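Local atomic coordinates of intimin adherence protein (Escherichia coli O157:H7, PDB entry 3NCX), a protein that probably attaches the bacterium to host cells as an outer-membrane adhesin that binds the translocated receptor Tir through its C-terminal region. Residues A[9-14]-A[85-90]; A[16-21]-A[37-42]; A[49-54]-A[75-80]. The protein carries 1 engineered substitution. One frame throughout, in Å; residues are numbered along the deposited sequence.

Interaction 1 (A[9-14]-A[85-90]); sequences DELKID and QTVSYT
The side-chain amide of Gln85 faces the backbone of residues 9-11 and touches it with both of its ends. Its OE1 accepts a nearly straight hydrogen bond from Leu11 N, at 3.0 Å with an N-H...O angle of 172°. The donor lies above the carbonyl plane, 47° out of it. Gln85 NE2 makes a weak bond to Asp9 O at 3.5 Å. Its stronger partner is the carboxylate of Asp83, which gives the amide a second hold. Nearer its backbone, Gln85 CB meets Leu11 CB at 3.8 Å. The two segments belong to different sheets of an Ig-like beta-sandwich. Strand 12-13 pairs with 37-43, and strand 86-91 pairs with 75-81. The contact therefore packs one sheet against the other, and side chains rather than backbone bonds carry it. Leu11 CG, anti to the backbone N (chi1 180°), carries the branch toward strand 86-91, where CD2 comes 4.1 Å from Val87 CB. Ile13 and Val87 lie alongside each other but point opposite ways, Ile13 CG1 to Val87 CG1 at 3.5 Å. Further along, the Ile13 side chain is roughly perpendicular to that of Tyr89. Its CG2 rests 3.7 Å from Tyr89 CB, close to the root of the ring.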
# COMPACT_ATOMS: atom_id res chain seq x y z
N ASP A 9 26.45 7.31 -17.58
CA ASP A 9 25.35 8.13 -18.06
C ASP A 9 24.78 8.91 -16.88
O ASP A 9 25.18 8.69 -15.73
CB ASP A 9 24.24 7.27 -18.67
CG ASP A 9 24.75 5.93 -19.17
OD1 ASP A 9 25.37 5.90 -20.25
OD2 ASP A 9 24.53 4.92 -18.48
N GLU A 10 23.86 9.82 -17.16
CA GLU A 10 23.25 10.60 -16.09
C GLU A 10 22.30 9.73 -15.26
O GLU A 10 21.59 8.88 -15.80
CB GLU A 10 22.53 11.83 -16.64
CG GLU A 10 21.34 11.53 -17.53
CD GLU A 10 20.59 12.79 -17.94
OE1 GLU A 10 21.24 13.84 -18.09
OE2 GLU A 10 19.35 12.72 -18.09
N LEU A 11 22.31 9.95 -13.95
CA LEU A 11 21.45 9.22 -13.04
C LEU A 11 19.98 9.42 -13.39
O LEU A 11 19.55 10.53 -13.68
CB LEU A 11 21.72 9.66 -11.60
CG LEU A 11 20.90 8.99 -10.49
CD1 LEU A 11 21.15 7.49 -10.48
CD2 LEU A 11 21.24 9.60 -9.15
N LYS A 12 19.22 8.33 -13.35
CA LYS A 12 17.81 8.37 -13.71
C LYS A 12 17.00 7.38 -12.88
O LYS A 12 17.33 6.19 -12.82
CB LYS A 12 17.64 8.05 -15.20
CG LYS A 12 16.20 7.90 -15.66
CD LYS A 12 15.52 9.24 -15.86
CE LYS A 12 14.02 9.09 -16.07
NZ LYS A 12 13.70 8.18 -17.21
N ILE A 13 15.94 7.86 -12.24
CA ILE A 13 15.02 6.98 -11.52
C ILE A 13 13.89 6.52 -12.44
O ILE A 13 13.10 7.33 -12.94
CB ILE A 13 14.42 7.66 -10.28
CG1 ILE A 13 15.49 7.81 -9.19
CG2 ILE A 13 13.25 6.85 -9.74
CD1 ILE A 13 14.95 8.41 -7.90
N ASP A 14 13.82 5.21 -12.67
CA ASP A 14 12.82 4.63 -13.55
C ASP A 14 11.41 4.98 -13.10
O ASP A 14 11.05 4.80 -11.93
CB ASP A 14 12.99 3.11 -13.62
CG ASP A 14 13.16 2.61 -15.05
OD1 ASP A 14 12.13 2.39 -15.73
OD2 ASP A 14 14.32 2.43 -15.48
N GLN A 85 25.75 12.10 -7.94
CA GLN A 85 24.55 12.53 -8.65
C GLN A 85 23.32 12.31 -7.78
O GLN A 85 23.23 11.31 -7.06
CB GLN A 85 24.39 11.78 -9.98
CG GLN A 85 25.40 12.17 -11.05
CD GLN A 85 25.04 11.61 -12.41
OE1 GLN A 85 24.17 12.14 -13.10
NE2 GLN A 85 25.70 10.53 -12.81
N THR A 86 22.38 13.23 -7.85
CA THR A 86 21.14 13.11 -7.09
C THR A 86 19.93 13.40 -7.96
O THR A 86 19.87 14.41 -8.66
CB THR A 86 21.14 14.04 -5.85
OG1 THR A 86 22.12 13.57 -4.91
CG2 THR A 86 19.77 14.04 -5.19
N VAL A 87 18.96 12.50 -7.91
CA VAL A 87 17.75 12.61 -8.72
C VAL A 87 16.50 12.42 -7.86
O VAL A 87 16.49 11.60 -6.94
CB VAL A 87 17.76 11.60 -9.88
CG1 VAL A 87 16.36 11.08 -10.16
CG2 VAL A 87 18.38 12.22 -11.12
N SER A 88 15.46 13.19 -8.15
CA SER A 88 14.22 13.14 -7.38
C SER A 88 13.13 12.33 -8.08
O SER A 88 12.97 12.40 -9.30
CB SER A 88 13.71 14.55 -7.09
OG SER A 88 14.60 15.25 -6.25
N TYR A 89 12.38 11.57 -7.29
CA TYR A 89 11.19 10.87 -7.76
C TYR A 89 10.03 11.19 -6.81
O TYR A 89 10.09 10.87 -5.63
CB TYR A 89 11.42 9.36 -7.81
CG TYR A 89 10.15 8.56 -8.00
CD1 TYR A 89 9.43 8.10 -6.91
CD2 TYR A 89 9.67 8.27 -9.27
CE1 TYR A 89 8.26 7.37 -7.08
CE2 TYR A 89 8.51 7.54 -9.45
CZ TYR A 89 7.81 7.09 -8.35
OH TYR A 89 6.65 6.37 -8.52
N THR A 90 8.98 11.82 -7.34
CA THR A 90 7.89 12.29 -6.50
C THR A 90 6.73 11.30 -6.37
O THR A 90 6.32 10.68 -7.35
CB THR A 90 7.34 13.65 -6.99
OG1 THR A 90 6.90 13.52 -8.34
CG2 THR A 90 8.42 14.71 -6.91

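Interaction 2 (A[16-21]-A[37-42]); sequences KVDIIG and QFKLKA
Strands 17-19 and 37-39 pair antiparallel in one sheet of the Ig-like domain, and much of the contact is buried. Asp18 and Lys39 make the hydrogen-bonded pair. Lys39 N donates to Asp18 O at 2.8 Å, and Asp18 N returns a longer bond to Lys39 O at 3.3 Å. Ile19 and Phe38 form a non-hydrogen-bonded pair. Just past the strand, Ile20 N adds a third backbone bond to Gln37 O, also 3.3 Å. The strand segments are splayed, with 139° between their directions.

The two faces of the pairing differ in character. On the face of Ile19 and Phe38 the contact is apolar. Val17 CG1 lies 3.4 Å from Phe38 CB and beside the start of the ring. Its other branch, CG2, meets CD2 of Leu40 at 3.6 Å. That same CD2 sits at the edge of the Phe38 ring, in its plane. On the face of Asp18 and Lys39 the two side chains run side by side in the same direction. Their charged ends do not meet. OD2 of Asp18 bridges to Arg25 instead. The lysine chain bends at chi2 (-83°) and chi3, which turns its end away from residues 16-21, and NZ makes a weak hydrogen bond to Ser64. Lys39 CG touches Ile20 CD1 at 3.4 Å, the two chains crossing at a slant.

Strand 24-26 pairs with 17-19, and strand 66-69 pairs with 37-43. The apolar face meets strand 86-91 of the second sheet, where Val17 and Leu40 pack on Tyr89 and Phe38 on Ile91.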
# COMPACT_ATOMS: atom_id res chain seq x y z
N LYS A 16 8.94 3.40 -14.11
CA LYS A 16 8.32 2.09 -13.97
C LYS A 16 8.67 1.51 -12.59
O LYS A 16 9.84 1.32 -12.27
CB LYS A 16 8.82 1.15 -15.07
CG LYS A 16 7.84 0.06 -15.46
CD LYS A 16 6.87 0.55 -16.54
CE LYS A 16 7.60 0.88 -17.83
NZ LYS A 16 6.67 1.29 -18.93
N VAL A 17 7.65 1.25 -11.79
CA VAL A 17 7.85 0.76 -10.43
C VAL A 17 7.58 -0.74 -10.31
O VAL A 17 6.70 -1.27 -10.98
CB VAL A 17 6.97 1.54 -9.42
CG1 VAL A 17 6.54 0.64 -8.28
CG2 VAL A 17 7.71 2.76 -8.91
N ASP A 18 8.34 -1.40 -9.45
CA ASP A 18 8.17 -2.83 -9.22
C ASP A 18 7.35 -3.10 -7.96
O ASP A 18 7.86 -3.03 -6.85
CB ASP A 18 9.53 -3.52 -9.11
CG ASP A 18 9.41 -5.00 -8.80
OD1 ASP A 18 10.28 -5.54 -8.08
OD2 ASP A 18 8.44 -5.63 -9.27
N ILE A 19 6.07 -3.41 -8.15
CA ILE A 19 5.19 -3.73 -7.02
C ILE A 19 5.48 -5.13 -6.50
O ILE A 19 5.35 -6.11 -7.23
CB ILE A 19 3.70 -3.61 -7.39
CG1 ILE A 19 3.31 -2.14 -7.62
CG2 ILE A 19 2.83 -4.19 -6.28
CD1 ILE A 19 3.80 -1.57 -8.93
N ILE A 20 5.86 -5.21 -5.23
CA ILE A 20 6.27 -6.47 -4.62
C ILE A 20 5.15 -7.51 -4.58
O ILE A 20 5.40 -8.70 -4.70
CB ILE A 20 6.77 -6.23 -3.18
CG1 ILE A 20 7.92 -5.23 -3.18
CG2 ILE A 20 7.18 -7.54 -2.53
CD1 ILE A 20 9.10 -5.68 -4.02
N GLY A 21 3.91 -7.04 -4.42
CA GLY A 21 2.78 -7.93 -4.20
C GLY A 21 2.34 -8.76 -5.39
O GLY A 21 1.89 -9.90 -5.22
N GLN A 37 4.44 -2.05 -0.62
CA GLN A 37 5.85 -1.85 -0.93
C GLN A 37 6.18 -1.97 -2.42
O GLN A 37 5.50 -2.68 -3.16
CB GLN A 37 6.70 -2.84 -0.13
CG GLN A 37 6.52 -2.69 1.38
CD GLN A 37 7.29 -3.74 2.16
OE1 GLN A 37 7.31 -4.91 1.80
NE2 GLN A 37 7.93 -3.31 3.24
N PHE A 38 7.22 -1.26 -2.84
CA PHE A 38 7.64 -1.27 -4.24
C PHE A 38 9.10 -0.88 -4.41
O PHE A 38 9.65 -0.12 -3.61
CB PHE A 38 6.73 -0.36 -5.08
CG PHE A 38 6.72 1.07 -4.62
CD1 PHE A 38 7.50 2.02 -5.26
CD2 PHE A 38 5.91 1.47 -3.57
CE1 PHE A 38 7.48 3.34 -4.85
CE2 PHE A 38 5.89 2.79 -3.15
CZ PHE A 38 6.68 3.73 -3.79
N LYS A 39 9.73 -1.40 -5.46
CA LYS A 39 11.15 -1.16 -5.71
C LYS A 39 11.36 -0.09 -6.78
O LYS A 39 11.02 -0.30 -7.95
CB LYS A 39 11.83 -2.46 -6.16
CG LYS A 39 11.58 -3.65 -5.25
CD LYS A 39 12.51 -3.65 -4.05
CE LYS A 39 13.95 -3.86 -4.48
NZ LYS A 39 14.86 -4.03 -3.31
N LEU A 40 11.92 1.04 -6.37
CA LEU A 40 12.32 2.07 -7.32
C LEU A 40 13.60 1.64 -8.03
O LEU A 40 14.56 1.21 -7.39
CB LEU A 40 12.53 3.41 -6.61
CG LEU A 40 11.27 4.12 -6.11
CD1 LEU A 40 11.64 5.31 -5.25
CD2 LEU A 40 10.40 4.54 -7.28
N LYS A 41 13.61 1.76 -9.36
CA LYS A 41 14.75 1.33 -10.16
C LYS A 41 15.59 2.51 -10.62
O LYS A 41 15.15 3.31 -11.45
CB LYS A 41 14.29 0.52 -11.37
CG LYS A 41 15.41 0.04 -12.28
CD LYS A 41 15.84 -1.38 -11.93
CE LYS A 41 16.40 -1.48 -10.52
NZ LYS A 41 16.67 -2.89 -10.12
N ALA A 42 16.81 2.62 -10.10
CA ALA A 42 17.73 3.68 -10.51
C ALA A 42 18.64 3.20 -11.63
O ALA A 42 18.92 2.00 -11.75
CB ALA A 42 18.55 4.16 -9.32

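Interaction 3 (A[49-54]-A[75-80]); sequences YSWYSE and VVIKAT
Tyr49 opens the pairing with its CA against Thr80 O, a CA-H...O contact of 3.3 Å. Ser50 follows, and its OG sits between the backbone N and the carbonyl carbon (chi1 59°). From there it donates to Thr80 O, 3.3 Å away, in the carbonyl plane and on a lone pair. Trp51 and Ala79 form a non-hydrogen-bonded pair, both side chains on the inner face. CB of Ala79 lies over one face of the indole, 3.7 Å from the centroid of its six-membered ring, a CH-pi contact. CG2 of Ile77 comes to the ring edge near its plane, 4.1 Å from Trp51 CE3. Tyr52 N donates to Lys78 O at 3.0 Å, and Lys78 N returns a bond to Tyr52 O. Ser53 faces Ile77 as a non-hydrogen-bonded pair, and its OG bonds to Ala59 O. Glu54 N then reaches Val76 O at 3.1 Å, nearly along the C=O axis. Its extended side chain runs beside Val76 and crosses Lys78, where OE2 makes a salt bridge to NZ at 3.5 Å. Trp51, Ile77 and Ala79 thus face the interior, where Trp51 and Ile77 meet Leu40 of the other sheet. The salt bridge is long and lies on the outer face.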
# COMPACT_ATOMS: atom_id res chain seq x y z
N TYR A 49 23.88 3.19 -5.33
CA TYR A 49 22.93 4.24 -4.96
C TYR A 49 22.60 4.25 -3.48
O TYR A 49 22.81 3.27 -2.77
CB TYR A 49 21.64 4.09 -5.78
CG TYR A 49 21.89 3.74 -7.23
CD1 TYR A 49 22.33 4.70 -8.13
CD2 TYR A 49 21.67 2.45 -7.69
CE1 TYR A 49 22.55 4.38 -9.46
CE2 TYR A 49 21.89 2.12 -9.02
CZ TYR A 49 22.33 3.09 -9.90
OH TYR A 49 22.55 2.76 -11.22
N SER A 50 22.08 5.39 -3.02
CA SER A 50 21.60 5.53 -1.65
C SER A 50 20.31 6.34 -1.69
O SER A 50 20.21 7.32 -2.42
CB SER A 50 22.64 6.23 -0.78
OG SER A 50 22.96 7.51 -1.29
N TRP A 51 19.32 5.93 -0.90
CA TRP A 51 17.99 6.52 -0.99
C TRP A 51 17.62 7.35 0.23
O TRP A 51 18.12 7.11 1.33
CB TRP A 51 16.95 5.43 -1.26
CG TRP A 51 17.30 4.56 -2.41
CD1 TRP A 51 18.18 3.51 -2.41
CD2 TRP A 51 16.81 4.65 -3.75
NE1 TRP A 51 18.26 2.95 -3.66
CE2 TRP A 51 17.42 3.63 -4.50
CE3 TRP A 51 15.90 5.50 -4.39
CZ2 TRP A 51 17.16 3.43 -5.86
CZ3 TRP A 51 15.64 5.31 -5.74
CH2 TRP A 51 16.26 4.28 -6.45
N TYR A 52 16.74 8.32 0.03
CA TYR A 52 16.36 9.25 1.08
C TYR A 52 14.91 9.69 0.93
O TYR A 52 14.44 9.94 -0.18
CB TYR A 52 17.28 10.47 1.07
CG TYR A 52 16.83 11.61 1.94
CD1 TYR A 52 17.20 11.68 3.28
CD2 TYR A 52 16.03 12.63 1.43
CE1 TYR A 52 16.79 12.73 4.08
CE2 TYR A 52 15.61 13.68 2.23
CZ TYR A 52 16.00 13.72 3.55
OH TYR A 52 15.59 14.77 4.35
N SER A 53 14.20 9.80 2.05
CA SER A 53 12.82 10.26 2.04
C SER A 53 12.72 11.64 2.68
O SER A 53 13.24 11.87 3.77
CB SER A 53 11.91 9.28 2.78
OG SER A 53 10.59 9.77 2.87
N GLU A 54 12.04 12.56 2.00
CA GLU A 54 11.89 13.92 2.51
C GLU A 54 10.75 14.01 3.52
O GLU A 54 10.48 15.08 4.06
CB GLU A 54 11.68 14.91 1.37
CG GLU A 54 12.83 14.95 0.38
CD GLU A 54 12.92 16.28 -0.35
OE1 GLU A 54 12.50 17.30 0.24
OE2 GLU A 54 13.39 16.30 -1.50
N VAL A 75 5.11 12.84 -1.31
CA VAL A 75 6.47 12.94 -0.79
C VAL A 75 7.51 12.75 -1.88
O VAL A 75 7.25 12.08 -2.89
CB VAL A 75 6.71 11.92 0.34
CG1 VAL A 75 6.68 10.50 -0.22
CG2 VAL A 75 8.04 12.19 1.03
N VAL A 76 8.69 13.33 -1.68
CA VAL A 76 9.78 13.20 -2.64
C VAL A 76 10.82 12.19 -2.18
O VAL A 76 11.24 12.21 -1.02
CB VAL A 76 10.47 14.55 -2.90
CG1 VAL A 76 11.80 14.34 -3.62
CG2 VAL A 76 9.56 15.47 -3.70
N ILE A 77 11.22 11.31 -3.08
CA ILE A 77 12.27 10.33 -2.81
C ILE A 77 13.49 10.62 -3.66
O ILE A 77 13.38 10.82 -4.87
CB ILE A 77 11.79 8.90 -3.09
CG1 ILE A 77 10.56 8.58 -2.24
CG2 ILE A 77 12.91 7.90 -2.84
CD1 ILE A 77 9.96 7.22 -2.50
N LYS A 78 14.66 10.66 -3.03
CA LYS A 78 15.89 10.98 -3.74
C LYS A 78 16.87 9.80 -3.79
O LYS A 78 17.08 9.12 -2.79
CB LYS A 78 16.57 12.20 -3.12
CG LYS A 78 15.85 13.51 -3.38
CD LYS A 78 16.63 14.69 -2.81
CE LYS A 78 15.95 16.01 -3.14
NZ LYS A 78 16.61 17.17 -2.48
N ALA A 79 17.45 9.58 -4.96
CA ALA A 79 18.47 8.56 -5.13
C ALA A 79 19.81 9.22 -5.44
O ALA A 79 19.90 10.07 -6.33
CB ALA A 79 18.09 7.60 -6.25
N THR A 80 20.84 8.85 -4.69
CA THR A 80 22.17 9.42 -4.87
C THR A 80 23.18 8.36 -5.28
O THR A 80 23.49 7.45 -4.50
CB THR A 80 22.66 10.13 -3.60
OG1 THR A 80 21.86 11.30 -3.37
CG2 THR A 80 24.11 10.54 -3.75

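Overall arrangement
Interactions 1 and 3 are nearest, with centres about 9 Å apart. Segment 85-90 of interaction 1 and both segments of interaction 3 lie in the three-stranded sheet. Tyr89 N probably donates to Ile77 O at 2.7 Å there. Interaction 2 belongs to the other sheet, its centre about 15 Å from that of interaction 1 and about 14 Å from that of interaction 3. Strand 37-43 links it to interaction 1 through a probable bond from Asp14 N to Lys41 O. Interactions 2 and 3 meet across the interior, where Leu40 CD1 lies 3.7 Å from Ile77 CD1. All three lie in the Ig-like part, whereas Tir binding, as in other intimins, probably involves the C-terminal lectin-like domain.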